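Long-range contact in beta-N-acetylglucosaminidase-like protein Glycoside hydrolase family 20 (Flavobacterium johnsoniae, PDB 6YHH), which probably hydrolyses terminal N-acetylhexosamine residues from chitin-derived oligosaccharides, as a family 20 beta-N-acetylglucosaminidase: residues Gly87-Lys99 with Asn106-Leu120. Residues are numbered along the deposited sequence; the frame is centred on the assembly and turned at random.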
ATOM      1  N   GLY A  87     -18.386  20.839   7.266  1.00 16.96           N
ATOM      2  CA  GLY A  87     -19.791  20.881   6.996  1.00 21.42           C
ATOM      3  C   GLY A  87     -19.915  21.514   5.636  1.00 19.48           C
ATOM      4  O   GLY A  87     -18.903  21.796   4.929  1.00 21.28           O
ATOM      5  N   LEU A  88     -21.167  21.806   5.300  1.00 15.91           N
ATOM      6  CA  LEU A  88     -21.490  22.453   4.059  1.00 14.16           C
ATOM      7  C   LEU A  88     -21.633  24.009   4.286  1.00 14.20           C
ATOM      8  O   LEU A  88     -21.732  24.476   5.453  1.00 15.12           O
ATOM      9  CB  LEU A  88     -22.857  21.965   3.638  1.00 15.86           C
ATOM     10  CG  LEU A  88     -23.019  20.472   3.464  1.00 14.73           C
ATOM     11  CD1 LEU A  88     -24.429  20.244   2.903  1.00 16.09           C
ATOM     12  CD2 LEU A  88     -21.930  19.959   2.546  1.00 14.86           C
ATOM     13  N   TYR A  89     -21.586  24.714   3.183  1.00 14.10           N
ATOM     14  CA  TYR A  89     -21.704  26.165   3.065  1.00 15.68           C
ATOM     15  C   TYR A  89     -20.589  26.923   3.727  1.00 16.21           C
ATOM     16  O   TYR A  89     -20.761  28.090   4.027  1.00 18.69           O
ATOM     17  CB  TYR A  89     -23.022  26.639   3.685  1.00 16.59           C
ATOM     18  CG  TYR A  89     -24.236  25.869   3.277  1.00 17.53           C
ATOM     19  CD1 TYR A  89     -24.759  26.046   1.975  1.00 19.84           C
ATOM     20  CD2 TYR A  89     -24.950  25.128   4.196  1.00 21.13           C
ATOM     21  CE1 TYR A  89     -25.862  25.348   1.557  1.00 19.93           C
ATOM     22  CE2 TYR A  89     -26.146  24.405   3.770  1.00 19.15           C
ATOM     23  CZ  TYR A  89     -26.553  24.528   2.459  1.00 22.20           C
ATOM     24  OH  TYR A  89     -27.761  23.906   2.034  1.00 22.60           O
ATOM     25  N   GLU A  90     -19.427  26.321   4.006  1.00 14.75           N
ATOM     26  CA  GLU A  90     -18.332  27.079   4.527  1.00 14.97           C
ATOM     27  C   GLU A  90     -17.716  27.933   3.454  1.00 13.24           C
ATOM     28  O   GLU A  90     -17.725  27.614   2.277  1.00 13.12           O
ATOM     29  CB  GLU A  90     -17.255  26.134   5.051  1.00 16.52           C
ATOM     30  CG  GLU A  90     -17.579  25.395   6.301  1.00 20.16           C
ATOM     31  CD  GLU A  90     -17.464  26.303   7.513  1.00 22.83           C
ATOM     32  OE1 GLU A  90     -16.333  26.867   7.831  1.00 22.22           O
ATOM     33  OE2 GLU A  90     -18.557  26.494   8.091  1.00 24.82           O
ATOM     34  N   ASP A  91     -17.116  29.034   3.880  1.00 12.73           N
ATOM     35  CA  ASP A  91     -16.313  29.845   2.999  1.00 11.82           C
ATOM     36  C   ASP A  91     -14.967  29.155   2.818  1.00 11.79           C
ATOM     37  O   ASP A  91     -14.150  29.068   3.777  1.00 13.64           O
ATOM     38  CB  ASP A  91     -16.078  31.263   3.637  1.00 12.71           C
ATOM     39  CG  ASP A  91     -15.290  32.152   2.765  1.00 13.65           C
ATOM     40  OD1 ASP A  91     -14.608  31.713   1.853  1.00 14.74           O
ATOM     41  OD2 ASP A  91     -15.235  33.394   2.991  1.00 15.15           O
ATOM     42  N   GLU A  92     -14.758  28.560   1.641  1.00 11.26           N
ATOM     43  CA  GLU A  92     -13.555  27.747   1.341  1.00 11.24           C
ATOM     44  C   GLU A  92     -12.642  28.508   0.417  1.00 10.09           C
ATOM     45  O   GLU A  92     -11.726  27.936  -0.192  1.00 10.66           O
ATOM     46  CB  GLU A  92     -14.001  26.416   0.639  1.00 10.59           C
ATOM     47  CG  GLU A  92     -14.749  25.502   1.553  1.00 11.13           C
ATOM     48  CD  GLU A  92     -15.105  24.240   0.791  1.00 11.28           C
ATOM     49  OE1 GLU A  92     -14.158  23.418   0.626  1.00 11.30           O
ATOM     50  OE2 GLU A  92     -16.240  24.113   0.285  1.00 10.82           O
ATOM     51  N   SER A  93     -12.869  29.809   0.311  1.00 10.59           N
ATOM     52  CA  SER A  93     -12.068  30.637  -0.605  1.00 10.69           C
ATOM     53  C   SER A  93     -10.647  30.887  -0.102  1.00 10.85           C
ATOM     54  O   SER A  93     -10.371  30.751   1.086  1.00 10.12           O
ATOM     55  CB  SER A  93     -12.721  32.024  -0.791  1.00 11.68           C
ATOM     56  OG  SER A  93     -12.761  32.852   0.382  1.00 12.39           O
ATOM     57  N   TYR A  94      -9.759  31.305  -1.007  1.00  9.93           N
ATOM     58  CA  TYR A  94      -8.399  31.671  -0.634  1.00 10.60           C
ATOM     59  C   TYR A  94      -7.836  32.482  -1.756  1.00 11.12           C
ATOM     60  O   TYR A  94      -8.367  32.433  -2.899  1.00 11.01           O
ATOM     61  CB  TYR A  94      -7.475  30.440  -0.352  1.00 10.31           C
ATOM     62  CG  TYR A  94      -7.219  29.610  -1.607  1.00 10.27           C
ATOM     63  CD1 TYR A  94      -8.152  28.636  -2.036  1.00 10.97           C
ATOM     64  CD2 TYR A  94      -6.136  29.862  -2.425  1.00  9.94           C
ATOM     65  CE1 TYR A  94      -7.963  27.956  -3.224  1.00 11.17           C
ATOM     66  CE2 TYR A  94      -5.950  29.194  -3.606  1.00 10.32           C
ATOM     67  CZ  TYR A  94      -6.851  28.268  -4.041  1.00 10.15           C
ATOM     68  OH  TYR A  94      -6.637  27.703  -5.294  1.00  9.97           O
ATOM     69  N   SER A  95      -6.745  33.213  -1.433  1.00 11.50           N
ATOM     70  CA  SER A  95      -5.880  33.801  -2.455  1.00 12.93           C
ATOM     71  C   SER A  95      -4.449  33.336  -2.216  1.00 12.05           C
ATOM     72  O   SER A  95      -4.057  33.020  -1.088  1.00 14.18           O
ATOM     73  CB  SER A  95      -5.905  35.340  -2.472  1.00 18.44           C
ATOM     74  OG  SER A  95      -5.435  35.772  -1.245  1.00 19.93           O
ATOM     75  N   LEU A  96      -3.765  33.169  -3.306  1.00 10.93           N
ATOM     76  CA  LEU A  96      -2.397  32.728  -3.355  1.00 11.83           C
ATOM     77  C   LEU A  96      -1.627  33.689  -4.231  1.00 12.91           C
ATOM     78  O   LEU A  96      -1.924  33.875  -5.383  1.00 12.07           O
ATOM     79  CB  LEU A  96      -2.322  31.268  -3.962  1.00 11.83           C
ATOM     80  CG  LEU A  96      -0.937  30.760  -4.353  1.00 13.80           C
ATOM     81  CD1 LEU A  96      -0.067  30.750  -3.084  1.00 13.70           C
ATOM     82  CD2 LEU A  96      -1.015  29.348  -4.954  1.00 13.88           C
ATOM     83  N   ASP A  97      -0.649  34.337  -3.604  1.00 13.17           N
ATOM     84  CA  ASP A  97       0.168  35.323  -4.276  1.00 14.08           C
ATOM     85  C   ASP A  97       1.637  34.909  -4.180  1.00 13.86           C
ATOM     86  O   ASP A  97       2.153  34.786  -3.051  1.00 14.69           O
ATOM     87  CB  ASP A  97      -0.011  36.638  -3.525  1.00 17.81           C
ATOM     88  CG  ASP A  97       0.876  37.720  -4.103  1.00 22.96           C
ATOM     89  OD1 ASP A  97       0.821  37.913  -5.303  1.00 29.54           O
ATOM     90  OD2 ASP A  97       1.674  38.308  -3.368  1.00 36.52           O
ATOM     91  N   VAL A  98       2.231  34.702  -5.320  1.00 11.69           N
ATOM     92  CA  VAL A  98       3.616  34.347  -5.489  1.00 12.70           C
ATOM     93  C   VAL A  98       4.325  35.613  -6.038  1.00 13.60           C
ATOM     94  O   VAL A  98       4.053  36.097  -7.176  1.00 14.66           O
ATOM     95  CB  VAL A  98       3.866  33.191  -6.459  1.00 12.83           C
ATOM     96  CG1 VAL A  98       5.335  32.901  -6.513  1.00 12.08           C
ATOM     97  CG2 VAL A  98       3.077  31.944  -6.008  1.00 12.79           C
ATOM     98  N   LYS A  99       5.238  36.115  -5.204  1.00 14.33           N
ATOM     99  CA  LYS A  99       6.170  37.146  -5.649  1.00 16.27           C
ATOM    100  C   LYS A  99       7.566  36.599  -5.651  1.00 17.76           C
ATOM    101  O   LYS A  99       7.792  35.486  -5.129  1.00 15.29           O
ATOM    102  CB  LYS A  99       6.107  38.394  -4.747  1.00 18.44           C
ATOM    103  CG  LYS A  99       4.726  39.078  -4.783  1.00 21.56           C
ATOM    104  CD  LYS A  99       4.781  40.576  -5.030  1.00 27.92           C
ATOM    105  N   ASN A 106      -3.727  33.780   1.762  1.00 13.44           N
ATOM    106  CA  ASN A 106      -4.692  34.448   2.623  1.00 14.63           C
ATOM    107  C   ASN A 106      -6.004  33.731   2.471  1.00 12.26           C
ATOM    108  O   ASN A 106      -6.441  33.538   1.356  1.00 14.11           O
ATOM    109  CB  ASN A 106      -4.867  35.890   2.135  1.00 16.89           C
ATOM    110  CG  ASN A 106      -3.709  36.803   2.527  1.00 19.93           C
ATOM    111  OD1 ASN A 106      -3.184  37.546   1.724  1.00 28.88           O
ATOM    112  ND2 ASN A 106      -3.342  36.740   3.725  1.00 22.47           N
ATOM    113  N   ALA A 107      -6.646  33.378   3.565  1.00 11.18           N
ATOM    114  CA  ALA A 107      -7.919  32.724   3.503  1.00 12.07           C
ATOM    115  C   ALA A 107      -8.799  33.069   4.630  1.00 13.52           C
ATOM    116  O   ALA A 107      -8.365  33.308   5.725  1.00 13.86           O
ATOM    117  CB  ALA A 107      -7.769  31.203   3.430  1.00 12.23           C
ATOM    118  N   THR A 108     -10.094  33.078   4.365  1.00 13.59           N
ATOM    119  CA  THR A 108     -11.040  33.270   5.448  1.00 13.38           C
ATOM    120  C   THR A 108     -10.806  32.325   6.614  1.00 15.29           C
ATOM    121  O   THR A 108     -10.868  32.703   7.788  1.00 13.03           O
ATOM    122  CB  THR A 108     -12.471  33.113   4.958  1.00 14.56           C
ATOM    123  OG1 THR A 108     -12.718  34.058   3.937  1.00 15.52           O
ATOM    124  CG2 THR A 108     -13.437  33.268   6.059  1.00 14.42           C
ATOM    125  N   SER A 109     -10.589  31.061   6.314  1.00 13.59           N
ATOM    126  CA  SER A 109     -10.325  30.078   7.374  1.00 12.90           C
ATOM    127  C   SER A 109      -9.226  29.075   6.896  1.00 11.28           C
ATOM    128  O   SER A 109      -8.724  29.146   5.774  1.00 10.90           O
ATOM    129  CB  SER A 109     -11.563  29.336   7.815  1.00 14.85           C
ATOM    130  OG  SER A 109     -11.851  28.296   6.867  1.00 13.59           O
ATOM    131  N   ASP A 110      -8.799  28.212   7.806  1.00 10.68           N
ATOM    132  CA  ASP A 110      -7.895  27.115   7.477  1.00 10.77           C
ATOM    133  C   ASP A 110      -8.450  26.257   6.321  1.00 10.80           C
ATOM    134  O   ASP A 110      -7.670  25.656   5.621  1.00 12.19           O
ATOM    135  CB  ASP A 110      -7.678  26.237   8.693  1.00 11.39           C
ATOM    136  CG  ASP A 110      -8.948  25.985   9.385  1.00 11.91           C
ATOM    137  OD1 ASP A 110      -9.353  26.885  10.194  1.00 12.95           O
ATOM    138  OD2 ASP A 110      -9.636  24.978   9.141  1.00 12.02           O
ATOM    139  N   LEU A 111      -9.754  26.189   6.066  1.00 11.72           N
ATOM    140  CA  LEU A 111     -10.256  25.328   4.983  1.00 11.09           C
ATOM    141  C   LEU A 111      -9.758  25.856   3.635  1.00 11.66           C
ATOM    142  O   LEU A 111      -9.221  25.104   2.804  1.00 11.02           O
ATOM    143  CB  LEU A 111     -11.756  25.228   4.997  1.00 12.18           C
ATOM    144  CG  LEU A 111     -12.387  24.640   6.229  1.00 12.47           C
ATOM    145  CD1 LEU A 111     -13.865  24.697   6.092  1.00 15.15           C
ATOM    146  CD2 LEU A 111     -11.958  23.221   6.530  1.00 13.12           C
ATOM    147  N   GLY A 112      -9.886  27.158   3.399  1.00 10.73           N
ATOM    148  CA  GLY A 112      -9.310  27.752   2.214  1.00 10.09           C
ATOM    149  C   GLY A 112      -7.801  27.670   2.149  1.00 11.16           C
ATOM    150  O   GLY A 112      -7.218  27.436   1.094  1.00  9.42           O
ATOM    151  N   ALA A 113      -7.128  27.845   3.277  1.00 10.45           N
ATOM    152  CA  ALA A 113      -5.661  27.722   3.266  1.00 11.23           C
ATOM    153  C   ALA A 113      -5.182  26.312   2.912  1.00 11.34           C
ATOM    154  O   ALA A 113      -4.220  26.167   2.197  1.00 10.41           O
ATOM    155  CB  ALA A 113      -5.059  28.153   4.558  1.00 11.02           C
ATOM    156  N   LEU A 114      -5.870  25.296   3.444  1.00 12.00           N
ATOM    157  CA  LEU A 114      -5.548  23.909   3.075  1.00 11.66           C
ATOM    158  C   LEU A 114      -5.668  23.714   1.566  1.00 10.77           C
ATOM    159  O   LEU A 114      -4.849  23.088   0.936  1.00 10.56           O
ATOM    160  CB  LEU A 114      -6.415  22.914   3.809  1.00 12.28           C
ATOM    161  CG  LEU A 114      -6.131  22.806   5.290  1.00 13.47           C
ATOM    162  CD1 LEU A 114      -7.111  21.878   5.930  1.00 15.14           C
ATOM    163  CD2 LEU A 114      -4.708  22.376   5.584  1.00 12.37           C
ATOM    164  N   HIS A 115      -6.706  24.273   0.968  1.00  9.76           N
ATOM    165  CA  HIS A 115      -6.865  24.201  -0.458  1.00  9.72           C
ATOM    166  C   HIS A 115      -5.719  24.908  -1.165  1.00 10.06           C
ATOM    167  O   HIS A 115      -5.163  24.461  -2.203  1.00  9.70           O
ATOM    168  CB  HIS A 115      -8.216  24.832  -0.923  1.00 10.00           C
ATOM    169  CG  HIS A 115      -9.454  24.136  -0.436  1.00 10.66           C
ATOM    170  ND1 HIS A 115      -9.562  22.750  -0.283  1.00 10.24           N
ATOM    171  CD2 HIS A 115     -10.659  24.641  -0.098  1.00  9.54           C
ATOM    172  CE1 HIS A 115     -10.782  22.450   0.134  1.00 10.80           C
ATOM    173  NE2 HIS A 115     -11.476  23.589   0.227  1.00 10.56           N
ATOM    174  N   GLY A 116      -5.365  26.087  -0.659  1.00  9.89           N
ATOM    175  CA  GLY A 116      -4.304  26.838  -1.320  1.00 10.36           C
ATOM    176  C   GLY A 116      -2.986  26.157  -1.314  1.00 10.06           C
ATOM    177  O   GLY A 116      -2.186  26.336  -2.245  1.00  9.53           O
ATOM    178  N   LEU A 117      -2.713  25.366  -0.255  1.00  9.48           N
ATOM    179  CA  LEU A 117      -1.490  24.604  -0.256  1.00 10.09           C
ATOM    180  C   LEU A 117      -1.442  23.580  -1.414  1.00  9.99           C
ATOM    181  O   LEU A 117      -0.397  23.335  -2.014  1.00 10.67           O
ATOM    182  CB  LEU A 117      -1.333  23.876   1.070  1.00 11.12           C
ATOM    183  CG  LEU A 117      -1.096  24.741   2.326  1.00 12.04           C
ATOM    184  CD1 LEU A 117      -1.196  23.810   3.538  1.00 14.33           C
ATOM    185  CD2 LEU A 117       0.191  25.494   2.168  1.00 12.41           C
ATOM    186  N   GLU A 118      -2.607  23.028  -1.767  1.00  9.80           N
ATOM    187  CA  GLU A 118      -2.686  22.090  -2.903  1.00  9.36           C
ATOM    188  C   GLU A 118      -2.438  22.785  -4.209  1.00  9.23           C
ATOM    189  O   GLU A 118      -1.747  22.283  -5.063  1.00  9.94           O
ATOM    190  CB  GLU A 118      -4.014  21.373  -2.952  1.00  9.19           C
ATOM    191  CG  GLU A 118      -4.275  20.542  -1.689  1.00  9.74           C
ATOM    192  CD  GLU A 118      -3.303  19.378  -1.488  1.00  9.96           C
ATOM    193  OE1 GLU A 118      -2.579  18.976  -2.442  1.00 11.07           O
ATOM    194  OE2 GLU A 118      -3.363  18.823  -0.342  1.00 10.57           O
ATOM    195  N   THR A 119      -2.975  23.987  -4.365  1.00  8.45           N
ATOM    196  CA  THR A 119      -2.705  24.759  -5.566  1.00  9.35           C
ATOM    197  C   THR A 119      -1.234  25.078  -5.675  1.00  9.60           C
ATOM    198  O   THR A 119      -0.651  25.032  -6.793  1.00  9.75           O
ATOM    199  CB  THR A 119      -3.552  26.052  -5.594  1.00  9.77           C
ATOM    200  OG1 THR A 119      -4.897  25.707  -5.395  1.00 10.29           O
ATOM    201  CG2 THR A 119      -3.398  26.777  -6.895  1.00 10.28           C
ATOM    202  N   LEU A 120      -0.644  25.542  -4.566  1.00 10.53           N
ATOM    203  CA  LEU A 120       0.807  25.828  -4.518  1.00 10.28           C
ATOM    204  C   LEU A 120       1.657  24.635  -4.978  1.00 10.24           C
ATOM    205  O   LEU A 120       2.582  24.788  -5.783  1.00 10.44           O
ATOM    206  CB  LEU A 120       1.228  26.390  -3.138  1.00 11.44           C
ATOM    207  CG  LEU A 120       2.660  26.883  -3.078  1.00 10.80           C
ATOM    208  CD1 LEU A 120       3.103  27.816  -4.165  1.00 11.83           C
ATOM    209  CD2 LEU A 120       2.914  27.421  -1.695  1.00 11.71           C
TER
HETATM  210  O   HOH W   1     -14.342  28.627   6.442  1.00 17.49           O
HETATM  211  O   HOH W   2     -11.389  29.908   3.560  1.00 11.33           O
HETATM  212  O   HOH W   3     -10.467  33.953   1.465  1.00 17.50           O
HETATM  213  O   HOH W   4      -2.624  35.975  -1.056  1.00 13.97           O
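Asn106 and Ser95 form an antiparallel hydrogen-bonded pair, with Ser95 N to Asn106 O at 2.8 Å and Asn106 N to Ser95 O at 3.0 Å. Thr108 OG1 donates to Asp91 OD2 (2.8 Å) from well above the carboxylate plane. The other oxygen, Asp91 OD1, closes an Asx turn on Ser93 N. Ser109 caps the helix by accepting from Leu111 N, and a water links its OG to Asp91 O. Gly112 lets the backbone come close: its CA lies 3.4 Å from Ser93 O. His115 NE2 donates to Glu92 OE1 (2.7 Å, 163°), which lies near the ring plane. Glu92 OE1 also forms a salt bridge with Arg147 of strand 146-152. Gly116 CA sits over one face of Tyr94, 3.8 Å from the ring centroid, a CH-pi contact. Tyr94 CG lies between its backbone N and carbonyl carbon (chi1 66°), which turns the ring onto the helix. Thr119 OG1 and Tyr94 OH share a hydrogen bond of 2.6 Å. Replacing Tyr94 by an alanine is likely to open a gap over Gly116 and leave Thr119 without this hydroxyl partner. Leu120 CB meets Leu96 CD2. Helix 110-123 thus packs against the hairpin of strands 94-99 and 102-107, with strands 76-80 and 131-140 extending the sheet on either side.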